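Tail spike protein gp49 (PDB 4RU4) probably cleaves the O-specific polysaccharide of Pseudomonas as a lyase, working as a trimeric tailspike that helps the phage enter its host. Local coordinates at residues B[456-470]-B[486-500]. Sequence-based numbering, arbitrary orientation. Where two conformers were deposited one is given.
Sequences YSGQAIDVGSLGKVL and VENLAGLPSGITLAS
Tyr456 meets Leu489 with the edge of its ring, CD1 lying 3.8 Å from Leu489 CD2, while Val469 CG1 sits over the centre of one ring face. The phenol is tethered within its own segment, OH donating to Gln459 OE1 at 2.6 Å. The backbones pair in parallel here, Glu487 N donating to Tyr456 O and Gly458 N to Glu487 O. On the other side of the sheet, Ser457 OG donates to Glu487 OE2 (2.6 Å) on its anti side, close to the carboxylate plane. Glu487 OE1 is engaged separately in a salt bridge with Arg511, so each carboxylate oxygen has its own partner. After Gly458 the backbones pair again: Ala490 N binds Gln459 O, and Ala490 O receives Ile461 N at 2.7 Å. With Ile461 CG1 anti to the carbonyl carbon (chi1 -60°) and the chain extended beyond it, CD1 is carried to Leu492 CD2, 3.8 Å away. Val463 CG2 packs against Pro493 CD, and a water accepting from Val463 N probably donates to Gly491 O. Leu466 then lies obliquely against Ile496 CG2, before Gly467 O accepts Thr497 N and parallel pairing resumes. Lys468 runs alongside Thr497, its extended chain bringing NZ to Gln471 OE1, a hydrogen-bond partner. Val469 branches inward, CG1 tip to tip with Leu489 CD1 (4.0 Å), and Leu470 CD1 rests on Val486 CG2. Two successive coils stacked in parallel around an apolar interior, turning corners between sheets, are the hallmark of the right-handed beta-helix of pectate lyase-like proteins.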
# COMPACT_ATOMS: atom_id res chain seq x y z
N TYR B 456 15.38 -4.00 -13.15
CA TYR B 456 14.15 -3.61 -13.83
C TYR B 456 13.34 -4.91 -14.00
O TYR B 456 13.67 -5.75 -14.84
CB TYR B 456 14.51 -2.92 -15.15
CG TYR B 456 13.41 -2.02 -15.70
CD1 TYR B 456 12.22 -2.56 -16.20
CD2 TYR B 456 13.57 -0.63 -15.72
CE1 TYR B 456 11.21 -1.74 -16.70
CE2 TYR B 456 12.57 0.19 -16.21
CZ TYR B 456 11.40 -0.37 -16.70
OH TYR B 456 10.40 0.46 -17.19
N SER B 457 12.30 -5.09 -13.19
CA SER B 457 11.79 -6.43 -12.88
C SER B 457 10.27 -6.51 -12.71
O SER B 457 9.71 -5.91 -11.80
CB SER B 457 12.45 -6.84 -11.54
OG SER B 457 12.00 -8.08 -11.05
N GLY B 458 9.58 -7.27 -13.57
CA GLY B 458 8.16 -7.57 -13.35
C GLY B 458 7.13 -6.60 -13.91
O GLY B 458 5.92 -6.83 -13.81
N GLN B 459 7.58 -5.49 -14.49
CA GLN B 459 6.65 -4.45 -14.97
C GLN B 459 5.90 -4.85 -16.25
O GLN B 459 6.48 -5.43 -17.17
CB GLN B 459 7.42 -3.17 -15.25
CG GLN B 459 6.59 -1.94 -15.60
CD GLN B 459 7.52 -0.80 -15.93
OE1 GLN B 459 8.19 -0.80 -16.97
NE2 GLN B 459 7.60 0.17 -15.03
N ALA B 460 4.61 -4.53 -16.31
CA ALA B 460 3.83 -4.71 -17.55
C ALA B 460 3.85 -3.41 -18.37
O ALA B 460 3.41 -2.37 -17.90
CB ALA B 460 2.41 -5.08 -17.19
N ILE B 461 4.39 -3.47 -19.58
CA ILE B 461 4.60 -2.29 -20.40
C ILE B 461 3.59 -2.24 -21.54
O ILE B 461 3.25 -3.28 -22.13
CB ILE B 461 6.05 -2.31 -20.93
CG1 ILE B 461 7.02 -2.31 -19.73
CG2 ILE B 461 6.32 -1.16 -21.89
CD1 ILE B 461 8.39 -2.96 -20.04
N ASP B 462 3.09 -1.05 -21.85
CA ASP B 462 2.14 -0.89 -22.93
C ASP B 462 2.63 0.26 -23.81
O ASP B 462 2.45 1.41 -23.45
CB ASP B 462 0.77 -0.56 -22.32
CG ASP B 462 -0.33 -0.44 -23.35
OD1 ASP B 462 -0.07 -0.33 -24.55
OD2 ASP B 462 -1.51 -0.47 -22.95
N VAL B 463 3.23 -0.06 -24.96
CA VAL B 463 3.77 0.95 -25.87
C VAL B 463 3.34 0.70 -27.31
O VAL B 463 2.83 -0.39 -27.64
CB VAL B 463 5.34 0.95 -25.86
CG1 VAL B 463 5.87 1.35 -24.51
CG2 VAL B 463 5.90 -0.44 -26.27
N GLY B 464 3.51 1.72 -28.16
CA GLY B 464 3.49 1.56 -29.60
C GLY B 464 4.92 1.22 -30.02
O GLY B 464 5.32 0.06 -29.97
N SER B 465 5.70 2.23 -30.40
CA SER B 465 7.12 2.01 -30.69
C SER B 465 7.95 2.13 -29.41
O SER B 465 7.53 2.77 -28.42
CB SER B 465 7.62 3.00 -31.73
OG SER B 465 6.86 2.87 -32.91
N LEU B 466 9.13 1.52 -29.44
CA LEU B 466 10.10 1.62 -28.36
C LEU B 466 11.45 1.30 -28.98
O LEU B 466 11.53 0.50 -29.91
CB LEU B 466 9.79 0.62 -27.24
CG LEU B 466 10.71 0.60 -26.03
CD1 LEU B 466 10.70 1.98 -25.31
CD2 LEU B 466 10.26 -0.53 -25.07
N GLY B 467 12.49 1.96 -28.48
CA GLY B 467 13.85 1.62 -28.86
C GLY B 467 14.49 0.63 -27.90
O GLY B 467 14.95 -0.44 -28.31
N LYS B 468 14.52 0.97 -26.61
CA LYS B 468 15.34 0.20 -25.65
C LYS B 468 14.68 0.18 -24.29
O LYS B 468 13.91 1.09 -23.97
CB LYS B 468 16.72 0.85 -25.45
CG LYS B 468 17.32 1.47 -26.70
CD LYS B 468 18.77 1.90 -26.47
CE LYS B 468 19.34 2.58 -27.73
NZ LYS B 468 20.72 3.11 -27.51
N VAL B 469 15.01 -0.83 -23.48
CA VAL B 469 14.60 -0.83 -22.08
C VAL B 469 15.57 0.08 -21.33
O VAL B 469 15.16 1.10 -20.80
CB VAL B 469 14.56 -2.26 -21.46
CG1 VAL B 469 14.10 -2.22 -19.99
CG2 VAL B 469 13.64 -3.17 -22.28
N LEU B 470 16.86 -0.28 -21.32
CA LEU B 470 17.86 0.52 -20.61
C LEU B 470 18.84 1.19 -21.56
O LEU B 470 19.24 0.61 -22.58
CB LEU B 470 18.67 -0.35 -19.64
CG LEU B 470 17.88 -1.22 -18.67
CD1 LEU B 470 18.85 -1.96 -17.76
CD2 LEU B 470 16.87 -0.38 -17.85
N VAL B 486 17.49 -7.19 -16.09
CA VAL B 486 16.21 -6.96 -16.77
C VAL B 486 15.46 -8.30 -16.80
O VAL B 486 15.98 -9.27 -17.30
CB VAL B 486 16.43 -6.46 -18.23
CG1 VAL B 486 15.10 -6.32 -18.97
CG2 VAL B 486 17.15 -5.13 -18.22
N GLU B 487 14.23 -8.35 -16.27
CA GLU B 487 13.56 -9.62 -16.10
C GLU B 487 12.05 -9.48 -15.98
O GLU B 487 11.55 -8.47 -15.47
CB GLU B 487 14.07 -10.34 -14.83
CG GLU B 487 13.81 -9.51 -13.53
CD GLU B 487 14.37 -10.17 -12.27
OE1 GLU B 487 15.12 -11.17 -12.39
OE2 GLU B 487 14.05 -9.68 -11.15
N ASN B 488 11.35 -10.51 -16.44
CA ASN B 488 9.92 -10.66 -16.20
C ASN B 488 9.13 -9.45 -16.67
O ASN B 488 8.23 -8.99 -15.99
CB ASN B 488 9.63 -10.96 -14.73
CG ASN B 488 10.43 -12.15 -14.21
OD1 ASN B 488 10.57 -13.15 -14.89
ND2 ASN B 488 10.98 -12.03 -13.01
N LEU B 489 9.46 -8.93 -17.85
CA LEU B 489 8.72 -7.78 -18.40
C LEU B 489 7.65 -8.27 -19.36
O LEU B 489 7.88 -9.22 -20.12
CB LEU B 489 9.66 -6.83 -19.12
CG LEU B 489 10.78 -6.26 -18.26
CD1 LEU B 489 11.64 -5.28 -19.09
CD2 LEU B 489 10.19 -5.62 -17.00
N ALA B 490 6.48 -7.65 -19.31
CA ALA B 490 5.40 -8.01 -20.22
C ALA B 490 5.17 -6.84 -21.19
O ALA B 490 5.30 -5.68 -20.80
CB ALA B 490 4.11 -8.32 -19.42
N GLY B 491 4.89 -7.14 -22.46
CA GLY B 491 4.52 -6.14 -23.42
C GLY B 491 5.61 -5.51 -24.28
O GLY B 491 5.36 -4.51 -24.93
N LEU B 492 6.82 -6.07 -24.26
CA LEU B 492 7.90 -5.55 -25.08
C LEU B 492 7.63 -5.93 -26.52
O LEU B 492 7.33 -7.11 -26.81
CB LEU B 492 9.25 -6.15 -24.66
CG LEU B 492 9.76 -5.75 -23.28
CD1 LEU B 492 11.05 -6.53 -22.96
CD2 LEU B 492 9.97 -4.23 -23.21
N PRO B 493 7.73 -4.96 -27.43
CA PRO B 493 7.53 -5.32 -28.83
C PRO B 493 8.82 -5.87 -29.46
O PRO B 493 9.92 -5.67 -28.92
CB PRO B 493 7.12 -4.00 -29.47
CG PRO B 493 7.82 -2.98 -28.69
CD PRO B 493 7.91 -3.51 -27.25
N SER B 494 8.68 -6.56 -30.58
CA SER B 494 9.87 -7.12 -31.23
C SER B 494 10.79 -6.01 -31.77
O SER B 494 10.34 -4.92 -32.15
CB SER B 494 9.47 -8.10 -32.35
OG SER B 494 8.84 -7.43 -33.42
N GLY B 495 12.09 -6.29 -31.76
CA GLY B 495 13.06 -5.36 -32.32
C GLY B 495 13.73 -4.45 -31.32
O GLY B 495 14.72 -3.79 -31.66
N ILE B 496 13.24 -4.40 -30.08
CA ILE B 496 13.87 -3.52 -29.08
C ILE B 496 15.27 -4.00 -28.65
O ILE B 496 15.65 -5.14 -28.87
CB ILE B 496 12.92 -3.23 -27.86
CG1 ILE B 496 12.66 -4.46 -26.96
CG2 ILE B 496 11.57 -2.66 -28.38
CD1 ILE B 496 13.78 -4.87 -25.96
N THR B 497 16.03 -3.09 -28.06
CA THR B 497 17.33 -3.41 -27.47
C THR B 497 17.14 -3.48 -25.95
O THR B 497 16.61 -2.57 -25.35
CB THR B 497 18.33 -2.31 -27.82
OG1 THR B 497 18.53 -2.30 -29.25
CG2 THR B 497 19.66 -2.53 -27.09
N LEU B 498 17.60 -4.56 -25.33
CA LEU B 498 17.39 -4.71 -23.89
C LEU B 498 18.20 -3.69 -23.10
O LEU B 498 17.68 -3.06 -22.17
CB LEU B 498 17.77 -6.13 -23.45
CG LEU B 498 16.82 -7.21 -23.95
CD1 LEU B 498 17.50 -8.56 -23.88
CD2 LEU B 498 15.55 -7.17 -23.09
N ALA B 499 19.47 -3.54 -23.43
CA ALA B 499 20.28 -2.61 -22.69
C ALA B 499 21.47 -2.12 -23.51
O ALA B 499 22.34 -2.90 -23.86
CB ALA B 499 20.76 -3.26 -21.38
N SER B 500 21.47 -0.84 -23.84
CA SER B 500 22.69 -0.22 -24.33
C SER B 500 23.52 0.05 -23.09
O SER B 500 23.04 0.68 -22.15
CB SER B 500 22.39 1.07 -25.08
OG SER B 500 21.80 0.77 -26.33
O HOH W 1 3.23 -3.01 -25.50
O HOH W 2 13.18 -1.00 -31.63
O HOH W 3 16.44 -1.63 -30.96